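Local coordinates for D-isomer specific 2-hydroxyacid dehydrogenase family protein (PDB 3HG7) that probably acts as an NAD-dependent oxidoreductase of the D-isomer specific 2-hydroxyacid dehydrogenase family, at residues 102-107 and 153-158; 197-202 and 225-230. The protein carries 1 engineered substitution. All blocks are in the same frame, centred on the assembly; numbering follows the deposited sequence.

In the fold
Both contacts belong to the Rossmann-type half of the protein. Contact 2 is the pairing of two central strands, 197-200 and 225-228, in its parallel sheet; contact 1 is the crossing of two helices, 100-115 and 150-161, lying over that sheet. Their centres are about 11 Å apart and they pack directly: Val107 CG1 meets Val199 CG2 at 3.9 Å, and Tyr106 CE2 meets Val229 CG1 at 3.7 Å. Bound glycerol, probably from the crystallisation liquor, lies about 4 Å from the side chain of Met103 in contact 1 and about 5 Å from Gly230 in contact 2. Helix 150-161 carries part of a Gly147-Gly149-Gly152 pattern consistent with the dinucleotide-binding loop of this fold.

Contact 1. Residues 102-107 and 153-158; sequences LMSEYV and QHIAHT
Ser104 reaches across to the helix turn that carries His154 and Thr158 and puts its hydroxyl between them. Its CB, which points at the other helix, already lies close to both. With OG anti to the carbonyl carbon (chi1 -82°), the oxygen reaches both partners and hydrogen-bonds to them: 2.7 Å to Thr158 OG1 and 2.8 Å to His154 ND1. In neither bond is the donor settled. The serine oxygen meets the imidazole at its edge, in the plane of the ring, and this pair of bonds ties one hydroxyl to two side chains a single helical turn apart. The backbones are close here, Ser104 CA standing 4.8 Å from Ile155 CA, as a residue as small as serine permits. Beside this polar spot the contact is apolar. Ile155 CG1 lies 4.1 Å from Ser104 OG, and Ile155 CD1 touches Met103 CB at 4.2 Å and Val107 CG2 at 4.3 Å.

The two segment axes come within 8.5 Å of each other and cross at -52°. Helix 150-161 follows strand 142-146 and a glycine-rich turn, consistent with the first strand-turn-helix of a Rossmann-type domain, and Ser104 ties helix 100-115 to it. Both helices pack on the parallel sheet: Ile155 rests on Leu143 and Ile145 of strand 142-146 and on Val199 of strand 197-200. Farther along helix 100-115, Phe108 touches Ile155 and Thr158.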
loop_
_atom_site.group_PDB
_atom_site.type_symbol
_atom_site.label_atom_id
_atom_site.label_comp_id
_atom_site.label_asym_id
_atom_site.label_seq_id
_atom_site.Cartn_x
_atom_site.Cartn_y
_atom_site.Cartn_z
ATOM N N LEU A 102 6.294 2.457 -7.856
ATOM C CA LEU A 102 5.294 1.460 -8.149
ATOM C C LEU A 102 3.915 2.034 -7.981
ATOM O O LEU A 102 3.017 1.750 -8.797
ATOM C CB LEU A 102 5.480 0.241 -7.219
ATOM C CG LEU A 102 6.646 -0.627 -7.669
ATOM C CD1 LEU A 102 6.923 -1.637 -6.492
ATOM C CD2 LEU A 102 6.369 -1.391 -8.949
ATOM N N MET A 103 3.737 2.868 -6.956
ATOM C CA MET A 103 2.450 3.527 -6.795
ATOM C C MET A 103 2.157 4.559 -7.886
ATOM O O MET A 103 1.038 4.629 -8.318
ATOM C CB MET A 103 2.248 4.130 -5.402
ATOM C CG MET A 103 1.691 3.095 -4.446
ATOM S SD MET A 103 0.037 2.481 -4.829
ATOM C CE MET A 103 -0.134 1.683 -3.235
ATOM N N SER A 104 3.155 5.326 -8.332
ATOM C CA SER A 104 2.959 6.217 -9.522
ATOM C C SER A 104 2.477 5.439 -10.771
ATOM O O SER A 104 1.577 5.883 -11.494
ATOM C CB SER A 104 4.248 6.947 -9.846
ATOM O OG SER A 104 4.375 8.071 -9.002
ATOM N N GLU A 105 3.099 4.290 -11.027
ATOM C CA GLU A 105 2.731 3.429 -12.155
ATOM C C GLU A 105 1.285 2.941 -12.067
ATOM O O GLU A 105 0.562 2.935 -13.051
ATOM C CB GLU A 105 3.688 2.239 -12.235
ATOM C CG GLU A 105 5.146 2.615 -12.552
ATOM C CD GLU A 105 6.076 1.411 -12.434
ATOM O OE1 GLU A 105 5.576 0.289 -12.168
ATOM O OE2 GLU A 105 7.304 1.575 -12.624
ATOM N N TYR A 106 0.880 2.516 -10.874
ATOM C CA TYR A 106 -0.467 2.000 -10.654
ATOM C C TYR A 106 -1.483 3.116 -10.821
ATOM O O TYR A 106 -2.495 2.966 -11.536
ATOM C CB TYR A 106 -0.576 1.431 -9.225
ATOM C CG TYR A 106 -1.972 1.013 -8.846
ATOM C CD1 TYR A 106 -2.407 -0.292 -9.079
ATOM C CD2 TYR A 106 -2.833 1.912 -8.202
ATOM C CE1 TYR A 106 -3.674 -0.693 -8.712
ATOM C CE2 TYR A 106 -4.108 1.544 -7.837
ATOM C CZ TYR A 106 -4.515 0.241 -8.102
ATOM O OH TYR A 106 -5.753 -0.160 -7.756
ATOM N N VAL A 107 -1.211 4.243 -10.176
ATOM C CA VAL A 107 -2.174 5.315 -10.134
ATOM C C VAL A 107 -2.315 5.881 -11.554
ATOM O O VAL A 107 -3.427 6.012 -12.036
ATOM C CB VAL A 107 -1.753 6.433 -9.140
ATOM C CG1 VAL A 107 -2.559 7.729 -9.384
ATOM C CG2 VAL A 107 -1.949 5.933 -7.667
ATOM N N GLN A 153 4.697 11.803 -2.215
ATOM C CA GLN A 153 5.669 12.596 -2.971
ATOM C C GLN A 153 5.938 12.038 -4.368
ATOM O O GLN A 153 5.977 12.788 -5.334
ATOM C CB GLN A 153 6.984 12.747 -2.215
ATOM C CG GLN A 153 6.937 13.727 -1.062
ATOM C CD GLN A 153 8.110 13.531 -0.127
ATOM O OE1 GLN A 153 9.271 13.650 -0.538
ATOM N NE2 GLN A 153 7.822 13.196 1.132
ATOM N N HIS A 154 6.114 10.725 -4.499
ATOM C CA HIS A 154 6.409 10.220 -5.848
ATOM C C HIS A 154 5.225 10.436 -6.813
ATOM O O HIS A 154 5.417 10.892 -7.960
ATOM C CB HIS A 154 6.891 8.770 -5.855
ATOM C CG HIS A 154 7.693 8.423 -7.072
ATOM N ND1 HIS A 154 7.112 8.151 -8.293
ATOM C CD2 HIS A 154 9.033 8.322 -7.262
ATOM C CE1 HIS A 154 8.057 7.891 -9.179
ATOM N NE2 HIS A 154 9.233 7.993 -8.581
ATOM N N ILE A 155 4.014 10.175 -6.320
ATOM C CA ILE A 155 2.799 10.366 -7.126
ATOM C C ILE A 155 2.673 11.836 -7.462
ATOM O O ILE A 155 2.149 12.211 -8.533
ATOM C CB ILE A 155 1.535 9.899 -6.363
ATOM C CG1 ILE A 155 1.602 8.387 -6.054
ATOM C CG2 ILE A 155 0.268 10.161 -7.164
ATOM C CD1 ILE A 155 0.670 7.996 -4.966
ATOM N N ALA A 156 3.138 12.680 -6.547
ATOM C CA ALA A 156 3.164 14.132 -6.774
ATOM C C ALA A 156 4.075 14.528 -7.936
ATOM O O ALA A 156 3.642 15.262 -8.859
ATOM C CB ALA A 156 3.555 14.850 -5.499
ATOM N N HIS A 157 5.320 14.051 -7.921
ATOM C CA HIS A 157 6.243 14.355 -9.026
ATOM C C HIS A 157 5.701 13.879 -10.373
ATOM O O HIS A 157 5.882 14.552 -11.397
ATOM C CB HIS A 157 7.628 13.766 -8.775
ATOM C CG HIS A 157 8.426 14.533 -7.761
ATOM N ND1 HIS A 157 8.432 14.213 -6.418
ATOM C CD2 HIS A 157 9.199 15.640 -7.886
ATOM C CE1 HIS A 157 9.206 15.065 -5.767
ATOM N NE2 HIS A 157 9.680 15.942 -6.635
ATOM N N THR A 158 5.055 12.708 -10.375
ATOM C CA THR A 158 4.443 12.197 -11.601
ATOM C C THR A 158 3.294 13.078 -12.077
ATOM O O THR A 158 3.199 13.358 -13.268
ATOM C CB THR A 158 4.005 10.726 -11.471
ATOM O OG1 THR A 158 5.056 9.994 -10.834
ATOM C CG2 THR A 158 3.710 10.122 -12.862
#

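Contact 2. Residues 197-202 and 225-230; sequences VIVSVL and ILFNVG
Leu226, with CG anti to its amide nitrogen (chi1 172°) and a bend at chi2, turns CD1 toward the Ile198 side chain, 3.7 Å from Ile198 CG2. On the other face, Phe227 has its CG anti to the carbonyl carbon (chi1 -72°), which lays the ring back along the sheet face, toward the start of the strands: Phe227 CE2 lies 3.9 Å from Val197 CG1 and CD2 4.0 Å from Val199 CG2. Both valine methyls approach the ring obliquely, while the Ile198 carbonyl oxygen sits at its edge, in the ring plane.

The backbones pair as regular parallel strands. Ile198 N donates to Ile225 O, Ile198 O accepts from Phe227 N at 2.7 Å, nearly straight, and Ser200 N then bonds to Phe227 O. At the end of the pairing, Ser200 O receives Val229 N at 3.1 Å and, only weakly, Gly230 N. That glycine amide also donates to Asn228 OD1 at 3.2 Å, closing an Asx turn, with the N-H coming from above the amide plane; Asn228 ND2 in turn bonds to Arg231 O. Ser200 OG is buried without a polar partner in the model. Past the strand ends, Val201 CG1 and Val229 CG2 still pack at 3.8 Å.

These are neighbouring inner strands of a Rossmann-type parallel sheet, order 3-2-1-4-5-6-7, consistent with NAD binding in this family. Strand 142-146 flanks 197-200 and strand 251-254 flanks 225-228. Helix 100-115 lies over the Phe227 face, with Leu111 on Val197, Leu114 on Ile225 and His110 on Phe227, and helix 150-161 adds Ile151 against Val201.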
loop_
_atom_site.group_PDB
_atom_site.type_symbol
_atom_site.label_atom_id
_atom_site.label_comp_id
_atom_site.label_asym_id
_atom_site.label_seq_id
_atom_site.Cartn_x
_atom_site.Cartn_y
_atom_site.Cartn_z
ATOM N N VAL A 197 -8.734 14.377 -9.597
ATOM C CA VAL A 197 -8.276 13.056 -9.196
ATOM C C VAL A 197 -7.914 13.177 -7.723
ATOM O O VAL A 197 -7.271 14.162 -7.316
ATOM C CB VAL A 197 -7.036 12.603 -9.998
ATOM C CG1 VAL A 197 -6.673 11.158 -9.644
ATOM C CG2 VAL A 197 -7.293 12.691 -11.512
ATOM N N ILE A 198 -8.333 12.195 -6.933
ATOM C CA ILE A 198 -8.023 12.141 -5.508
ATOM C C ILE A 198 -7.310 10.834 -5.210
ATOM O O ILE A 198 -7.783 9.760 -5.611
ATOM C CB ILE A 198 -9.294 12.211 -4.634
ATOM C CG1 ILE A 198 -10.164 13.414 -5.008
ATOM C CG2 ILE A 198 -8.915 12.338 -3.156
ATOM C CD1 ILE A 198 -11.634 13.184 -4.757
ATOM N N VAL A 199 -6.168 10.920 -4.525
ATOM C CA VAL A 199 -5.426 9.712 -4.156
ATOM C C VAL A 199 -5.296 9.662 -2.633
ATOM O O VAL A 199 -4.575 10.466 -2.041
ATOM C CB VAL A 199 -4.037 9.615 -4.868
ATOM C CG1 VAL A 199 -3.294 8.353 -4.438
ATOM C CG2 VAL A 199 -4.219 9.522 -6.384
ATOM N N SER A 200 -6.028 8.740 -2.022
ATOM C CA SER A 200 -5.920 8.457 -0.589
ATOM C C SER A 200 -4.845 7.406 -0.262
ATOM O O SER A 200 -4.924 6.246 -0.680
ATOM C CB SER A 200 -7.283 8.037 -0.035
ATOM O OG SER A 200 -7.256 7.984 1.382
ATOM N N VAL A 201 -3.810 7.830 0.450
ATOM C CA VAL A 201 -2.736 6.932 0.825
ATOM C C VAL A 201 -2.502 7.104 2.322
ATOM O O VAL A 201 -1.372 7.311 2.756
ATOM C CB VAL A 201 -1.391 7.247 0.124
ATOM C CG1 VAL A 201 -0.603 5.941 -0.104
ATOM C CG2 VAL A 201 -1.567 8.015 -1.162
ATOM N N LEU A 202 -3.573 7.051 3.106
ATOM C CA LEU A 202 -3.471 7.442 4.516
ATOM C C LEU A 202 -3.224 6.252 5.425
ATOM O O LEU A 202 -3.790 5.175 5.195
ATOM C CB LEU A 202 -4.743 8.140 4.976
ATOM C CG LEU A 202 -5.001 9.583 4.562
ATOM C CD1 LEU A 202 -6.441 9.874 4.876
ATOM C CD2 LEU A 202 -4.075 10.594 5.254
ATOM N N ILE A 225 -12.189 11.218 -9.824
ATOM C CA ILE A 225 -11.770 9.829 -9.756
ATOM C C ILE A 225 -11.085 9.738 -8.415
ATOM O O ILE A 225 -10.163 10.496 -8.135
ATOM C CB ILE A 225 -10.789 9.474 -10.900
ATOM C CG1 ILE A 225 -11.494 9.667 -12.251
ATOM C CG2 ILE A 225 -10.273 8.023 -10.745
ATOM C CD1 ILE A 225 -10.577 9.741 -13.464
ATOM N N LEU A 226 -11.539 8.810 -7.592
ATOM C CA LEU A 226 -10.940 8.572 -6.280
ATOM C C LEU A 226 -10.185 7.260 -6.235
ATOM O O LEU A 226 -10.775 6.242 -6.538
ATOM C CB LEU A 226 -12.038 8.517 -5.216
ATOM C CG LEU A 226 -11.623 8.078 -3.800
ATOM C CD1 LEU A 226 -10.609 9.041 -3.197
ATOM C CD2 LEU A 226 -12.842 7.962 -2.910
ATOM N N PHE A 227 -8.908 7.302 -5.835
ATOM C CA PHE A 227 -8.094 6.092 -5.577
ATOM C C PHE A 227 -7.952 5.876 -4.087
ATOM O O PHE A 227 -7.615 6.820 -3.347
ATOM C CB PHE A 227 -6.667 6.260 -6.096
ATOM C CG PHE A 227 -6.540 6.228 -7.596
ATOM C CD1 PHE A 227 -5.972 5.134 -8.219
ATOM C CD2 PHE A 227 -6.935 7.320 -8.374
ATOM C CE1 PHE A 227 -5.843 5.092 -9.620
ATOM C CE2 PHE A 227 -6.812 7.299 -9.758
ATOM C CZ PHE A 227 -6.247 6.185 -10.382
ATOM N N ASN A 228 -8.122 4.630 -3.652
ATOM C CA ASN A 228 -7.705 4.284 -2.310
ATOM C C ASN A 228 -6.699 3.169 -2.331
ATOM O O ASN A 228 -7.027 2.034 -2.692
ATOM C CB ASN A 228 -8.858 3.877 -1.415
ATOM C CG ASN A 228 -8.412 3.727 0.066
ATOM O OD1 ASN A 228 -7.347 4.219 0.463
ATOM N ND2 ASN A 228 -9.209 3.041 0.856
ATOM N N VAL A 229 -5.477 3.511 -1.948
ATOM C CA VAL A 229 -4.389 2.547 -1.913
ATOM C C VAL A 229 -3.735 2.473 -0.515
ATOM O O VAL A 229 -2.700 1.825 -0.352
ATOM C CB VAL A 229 -3.334 2.927 -2.933
ATOM C CG1 VAL A 229 -3.884 2.798 -4.361
ATOM C CG2 VAL A 229 -2.914 4.367 -2.690
ATOM N N GLY A 230 -4.321 3.156 0.473
ATOM C CA GLY A 230 -3.844 3.100 1.862
ATOM C C GLY A 230 -4.395 1.902 2.618
ATOM O O GLY A 230 -3.809 0.823 2.587
#